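Local coordinates for uncharacterized conserved protein (Ruegeria pomeroyi DSS-3, PDB 3IUS), which is of unknown function but, as a member of the NAD-dependent epimerase/dehydratase family, probably binds a dinucleotide cofactor through its Rossmann fold, at residues A113-T118 against K253-D258; A223-L228 against G276-Q281. All coordinates share one frame; numbering follows the deposited sequence.

In the fold
Contact 1 joins 113-118 to 253-258 in a short parallel strand pair apart from the main Rossmann sheet; contact 2 sets the end of helix 215-226 against helix 273-282 nearer the surface. Their centres lie 28 Å apart, and they share no helix or strand, although their segments alternate along the chain. Contact 1 is partly buried and the larger of the two: backbone bonds pair the strands, with a valine pair on one face and a tryptophan between two arginines on the other. Contact 2 buries less than half as much surface and depends on one leucine and a glutamine whose amide nitrogen gives two bonds at a helix end.

Contact 1: A113-T118 against K253-D258; sequences AWVDET and KRVRND
Trp114 and Arg254 face each other across a pair of parallel bridges, their side chains on one face of the strand pair while Val115 and Val255 occupy the other. Three backbone bonds join the strands, from Arg254 N to Ala113 O, Val115 N to Arg254 O and Arg256 N to Val115 O, the last of them nearly straight at 2.9 Å.

Arg256 can be followed atom by atom onto the indole. Its CB rests against Val115 O at 3.5 Å and its CG lies 3.4 Å from the same oxygen. The chain then bends at chi2 (-68°), which brings CD to the CE3 edge of the indole, 3.5 Å from Trp114 CE3. NE passes just outside the same edge, and CZ settles above Trp114 CD2, 3.4 Å from it. At the tip NH2 reaches over the five-membered ring, 3.5 Å from Trp114 CG, while NH1 hangs over the middle of the ring system. The guanidinium is thus stacked flat on the indole, the planes 7° apart, in a cation-pi contact.

The opposite face of the indole is taken by Arg254, whose CB sits 3.4 Å from the centroid of the six-membered ring in a CH-pi contact and whose CD passes below the NE1-CE2 edge. The end of this arginine leads past the ring to the carbonyl of Gly112. Trp114 is therefore held between aliphatic carbon and a charged plane, its rotation limited from both faces.

On the opposite face of the strand pair Val115 CG2 meets Val255 CG2 at 3.9 Å. Farther along, Glu117 OE2 accepts from Asn206 N while OE1 forms a salt bridge with Arg259. This small two-stranded parallel sheet ties the connection after strand 97-103 to the segment leading into helix 258-262, beside the Rossmann core, probably as in extended short-chain dehydrogenases.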
# COMPACT_ATOMS: atom_id res chain seq x y z
N ALA A 113 -9.79 -16.88 8.50
CA ALA A 113 -9.05 -16.90 9.76
C ALA A 113 -8.10 -15.70 9.84
O ALA A 113 -7.81 -15.07 8.83
CB ALA A 113 -8.27 -18.20 9.91
N TRP A 114 -7.62 -15.43 11.05
CA TRP A 114 -6.74 -14.29 11.30
C TRP A 114 -5.28 -14.66 11.08
O TRP A 114 -4.84 -15.75 11.46
CB TRP A 114 -6.94 -13.76 12.72
CG TRP A 114 -8.23 -13.02 12.91
CD1 TRP A 114 -9.42 -13.54 13.30
CD2 TRP A 114 -8.44 -11.61 12.73
NE1 TRP A 114 -10.38 -12.55 13.36
CE2 TRP A 114 -9.80 -11.36 13.01
CE3 TRP A 114 -7.62 -10.55 12.34
CZ2 TRP A 114 -10.34 -10.08 12.94
CZ3 TRP A 114 -8.16 -9.29 12.27
CH2 TRP A 114 -9.52 -9.06 12.56
N VAL A 115 -4.55 -13.75 10.45
CA VAL A 115 -3.14 -13.93 10.18
C VAL A 115 -2.37 -12.74 10.75
O VAL A 115 -2.92 -11.66 10.92
CB VAL A 115 -2.87 -14.04 8.66
CG1 VAL A 115 -3.68 -15.18 8.06
CG2 VAL A 115 -3.21 -12.72 7.94
N ASP A 116 -1.11 -12.96 11.09
CA ASP A 116 -0.27 -11.85 11.52
C ASP A 116 1.07 -11.93 10.79
O ASP A 116 1.23 -12.72 9.86
CB ASP A 116 -0.10 -11.80 13.05
CG ASP A 116 0.56 -13.05 13.62
OD1 ASP A 116 1.41 -13.66 12.95
OD2 ASP A 116 0.23 -13.41 14.78
N GLU A 117 2.01 -11.10 11.21
CA GLU A 117 3.29 -11.01 10.52
C GLU A 117 4.12 -12.29 10.66
O GLU A 117 5.13 -12.43 9.97
CB GLU A 117 4.08 -9.79 11.00
CG GLU A 117 3.44 -8.44 10.65
CD GLU A 117 2.42 -7.96 11.67
OE1 GLU A 117 1.92 -8.79 12.47
OE2 GLU A 117 2.11 -6.75 11.67
N THR A 118 3.70 -13.21 11.53
CA THR A 118 4.42 -14.48 11.69
C THR A 118 3.80 -15.62 10.89
O THR A 118 4.34 -16.73 10.85
CB THR A 118 4.50 -14.92 13.18
OG1 THR A 118 3.21 -15.35 13.63
CG2 THR A 118 5.00 -13.79 14.05
N LYS A 253 -8.91 -13.88 4.19
CA LYS A 253 -8.26 -13.85 5.50
C LYS A 253 -8.59 -12.56 6.25
O LYS A 253 -9.18 -11.64 5.69
CB LYS A 253 -6.75 -14.01 5.35
CG LYS A 253 -6.02 -12.75 4.87
CD LYS A 253 -5.95 -12.67 3.36
CE LYS A 253 -5.17 -11.44 2.92
NZ LYS A 253 -5.29 -11.23 1.45
N ARG A 254 -8.22 -12.51 7.53
CA ARG A 254 -8.37 -11.29 8.32
C ARG A 254 -6.98 -11.01 8.85
O ARG A 254 -6.31 -11.92 9.31
CB ARG A 254 -9.37 -11.50 9.46
CG ARG A 254 -10.83 -11.55 8.99
CD ARG A 254 -11.75 -11.85 10.16
NE ARG A 254 -13.16 -11.66 9.82
CZ ARG A 254 -13.88 -12.55 9.17
NH1 ARG A 254 -13.33 -13.69 8.77
NH2 ARG A 254 -15.16 -12.31 8.91
N VAL A 255 -6.54 -9.76 8.74
CA VAL A 255 -5.15 -9.42 9.03
C VAL A 255 -5.04 -8.59 10.30
O VAL A 255 -5.69 -7.55 10.43
CB VAL A 255 -4.51 -8.64 7.86
CG1 VAL A 255 -3.03 -8.39 8.13
CG2 VAL A 255 -4.72 -9.40 6.54
N ARG A 256 -4.17 -9.03 11.22
CA ARG A 256 -3.90 -8.33 12.46
C ARG A 256 -3.00 -7.12 12.21
O ARG A 256 -2.07 -7.19 11.40
CB ARG A 256 -3.21 -9.25 13.49
CG ARG A 256 -4.02 -10.46 13.96
CD ARG A 256 -5.22 -10.07 14.82
NE ARG A 256 -5.90 -11.25 15.35
CZ ARG A 256 -7.14 -11.26 15.83
NH1 ARG A 256 -7.86 -10.15 15.85
NH2 ARG A 256 -7.67 -12.39 16.29
N ASN A 257 -3.26 -6.03 12.91
CA ASN A 257 -2.48 -4.80 12.78
C ASN A 257 -1.90 -4.35 14.12
O ASN A 257 -1.72 -3.16 14.36
CB ASN A 257 -3.35 -3.68 12.19
CG ASN A 257 -4.53 -3.33 13.07
OD1 ASN A 257 -4.62 -3.79 14.21
ND2 ASN A 257 -5.46 -2.52 12.54
N ASP A 258 -1.61 -5.32 14.99
CA ASP A 258 -1.14 -5.03 16.35
C ASP A 258 0.26 -4.41 16.37
O ASP A 258 0.53 -3.50 17.16
CB ASP A 258 -1.15 -6.31 17.20
CG ASP A 258 -2.50 -7.00 17.20
OD1 ASP A 258 -3.53 -6.32 17.40
OD2 ASP A 258 -2.54 -8.23 17.01
O HOH W 1 0.17 -7.61 14.28

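Contact 2: A223-L228 against G276-Q281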
# COMPACT_ATOMS: atom_id res chain seq x y z
N ALA A 223 -23.33 4.36 -0.95
CA ALA A 223 -24.65 4.69 -1.52
C ALA A 223 -25.55 5.30 -0.44
O ALA A 223 -26.22 6.30 -0.67
CB ALA A 223 -25.29 3.45 -2.12
N GLU A 224 -25.55 4.68 0.73
CA GLU A 224 -26.33 5.18 1.86
C GLU A 224 -25.98 6.64 2.18
O GLU A 224 -26.86 7.48 2.33
CB GLU A 224 -26.11 4.29 3.08
CG GLU A 224 -26.87 4.70 4.32
CD GLU A 224 -26.58 3.79 5.51
OE1 GLU A 224 -26.16 2.64 5.29
OE2 GLU A 224 -26.76 4.24 6.66
N LEU A 225 -24.68 6.93 2.31
CA LEU A 225 -24.23 8.29 2.59
C LEU A 225 -24.68 9.31 1.54
O LEU A 225 -24.91 10.48 1.86
CB LEU A 225 -22.71 8.32 2.71
CG LEU A 225 -22.17 7.70 3.99
CD1 LEU A 225 -20.65 7.60 3.95
CD2 LEU A 225 -22.63 8.49 5.21
N GLN A 226 -24.79 8.86 0.30
CA GLN A 226 -25.05 9.75 -0.83
C GLN A 226 -26.55 9.86 -1.06
O GLN A 226 -27.00 10.62 -1.92
CB GLN A 226 -24.35 9.22 -2.08
CG GLN A 226 -24.25 10.20 -3.24
CD GLN A 226 -23.04 11.13 -3.13
OE1 GLN A 226 -22.40 11.24 -2.08
NE2 GLN A 226 -22.73 11.81 -4.23
N GLY A 227 -27.32 9.10 -0.30
CA GLY A 227 -28.77 9.11 -0.46
C GLY A 227 -29.20 8.47 -1.76
O GLY A 227 -30.22 8.86 -2.35
N LEU A 228 -28.44 7.48 -2.22
CA LEU A 228 -28.72 6.77 -3.45
C LEU A 228 -29.20 5.33 -3.20
O LEU A 228 -28.96 4.77 -2.15
CB LEU A 228 -27.47 6.75 -4.34
CG LEU A 228 -26.99 8.13 -4.77
CD1 LEU A 228 -25.69 8.02 -5.54
CD2 LEU A 228 -28.06 8.82 -5.62
N GLY A 276 -13.88 6.35 7.74
CA GLY A 276 -13.12 6.77 6.58
C GLY A 276 -14.02 7.32 5.48
O GLY A 276 -13.74 8.37 4.90
N LEU A 277 -15.09 6.60 5.19
CA LEU A 277 -16.02 7.02 4.14
C LEU A 277 -16.77 8.31 4.46
O LEU A 277 -17.02 9.13 3.57
CB LEU A 277 -17.02 5.90 3.80
CG LEU A 277 -16.72 5.08 2.54
CD1 LEU A 277 -15.32 4.56 2.57
CD2 LEU A 277 -17.72 3.94 2.34
N GLU A 278 -17.17 8.47 5.72
CA GLU A 278 -17.87 9.68 6.12
C GLU A 278 -16.97 10.91 5.94
O GLU A 278 -17.43 11.95 5.48
CB GLU A 278 -18.36 9.56 7.57
CG GLU A 278 -19.27 8.36 7.78
CD GLU A 278 -19.77 8.24 9.21
OE1 GLU A 278 -20.70 8.99 9.57
OE2 GLU A 278 -19.24 7.38 9.95
N ALA A 279 -15.70 10.77 6.31
CA ALA A 279 -14.73 11.84 6.13
C ALA A 279 -14.43 12.13 4.66
O ALA A 279 -14.30 13.29 4.26
CB ALA A 279 -13.43 11.52 6.87
N LEU A 280 -14.30 11.07 3.86
CA LEU A 280 -14.02 11.21 2.43
C LEU A 280 -15.14 11.96 1.71
O LEU A 280 -14.88 12.82 0.87
CB LEU A 280 -13.82 9.84 1.78
CG LEU A 280 -12.37 9.44 1.52
CD1 LEU A 280 -11.60 9.41 2.82
CD2 LEU A 280 -12.28 8.10 0.80
N GLN A 281 -16.37 11.63 2.06
CA GLN A 281 -17.52 12.28 1.42
C GLN A 281 -17.51 13.78 1.69
O GLN A 281 -17.90 14.57 0.83
CB GLN A 281 -18.83 11.68 1.92
CG GLN A 281 -20.02 12.18 1.11
CD GLN A 281 -21.35 11.92 1.78
OE1 GLN A 281 -21.43 11.88 3.00
NE2 GLN A 281 -22.40 11.77 0.98
O HOH W 2 -24.02 11.83 4.42
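Leu225, in the last turn of helix 215-226, faces Glu278 of helix 273-282 with their CA atoms 7.4 Å apart, just before the first helix ends in a Schellman motif. In that motif Gly227, with positive phi, donates its N-H to Glu224 O, and Leu228 N bonds Ala223 O. The contact is thus the packing of a helix C-terminus on the flank of another helix.

Leu225 supplies the apolar part. Its CD1 lies 4.0 Å from Leu277 CB, close to the Leu277 carbonyl as well, and comes alongside Glu278 CG at 4.1 Å. Deeper in, Leu277 packs on Val218 and Tyr221 of helix 215-226, so the contact continues along that helix.

Gln281 supplies the polar part. Its chain runs out straight, CG lying anti to the backbone N (chi1 -171°), and carries the carboxamide across to the end of helix 215-226. NE2 gives one bond to Leu225 O at 3.0 Å and another to Gln226 OE1 at 3.1 Å. The first approaches Leu225 O from well above its carbonyl plane, 75° out of it; the second leaves close to the amide plane of Gln281. Gln226 bends at chi2 (85°) to bring its own amide round to this donor. Phe162 touches both glutamine side chains from a neighbouring loop.

With a leucine in place of Gln281 the donor nitrogen is gone, and Leu225 O and Gln226 OE1 would probably lose the group that ties them together, leaving the Gln226 amide freer to turn.

The other end of the Gln281 amide is tied to the same carbonyl through solvent: a water donates to Leu225 O and to Gln281 OE1, at 3.0 Å from each oxygen.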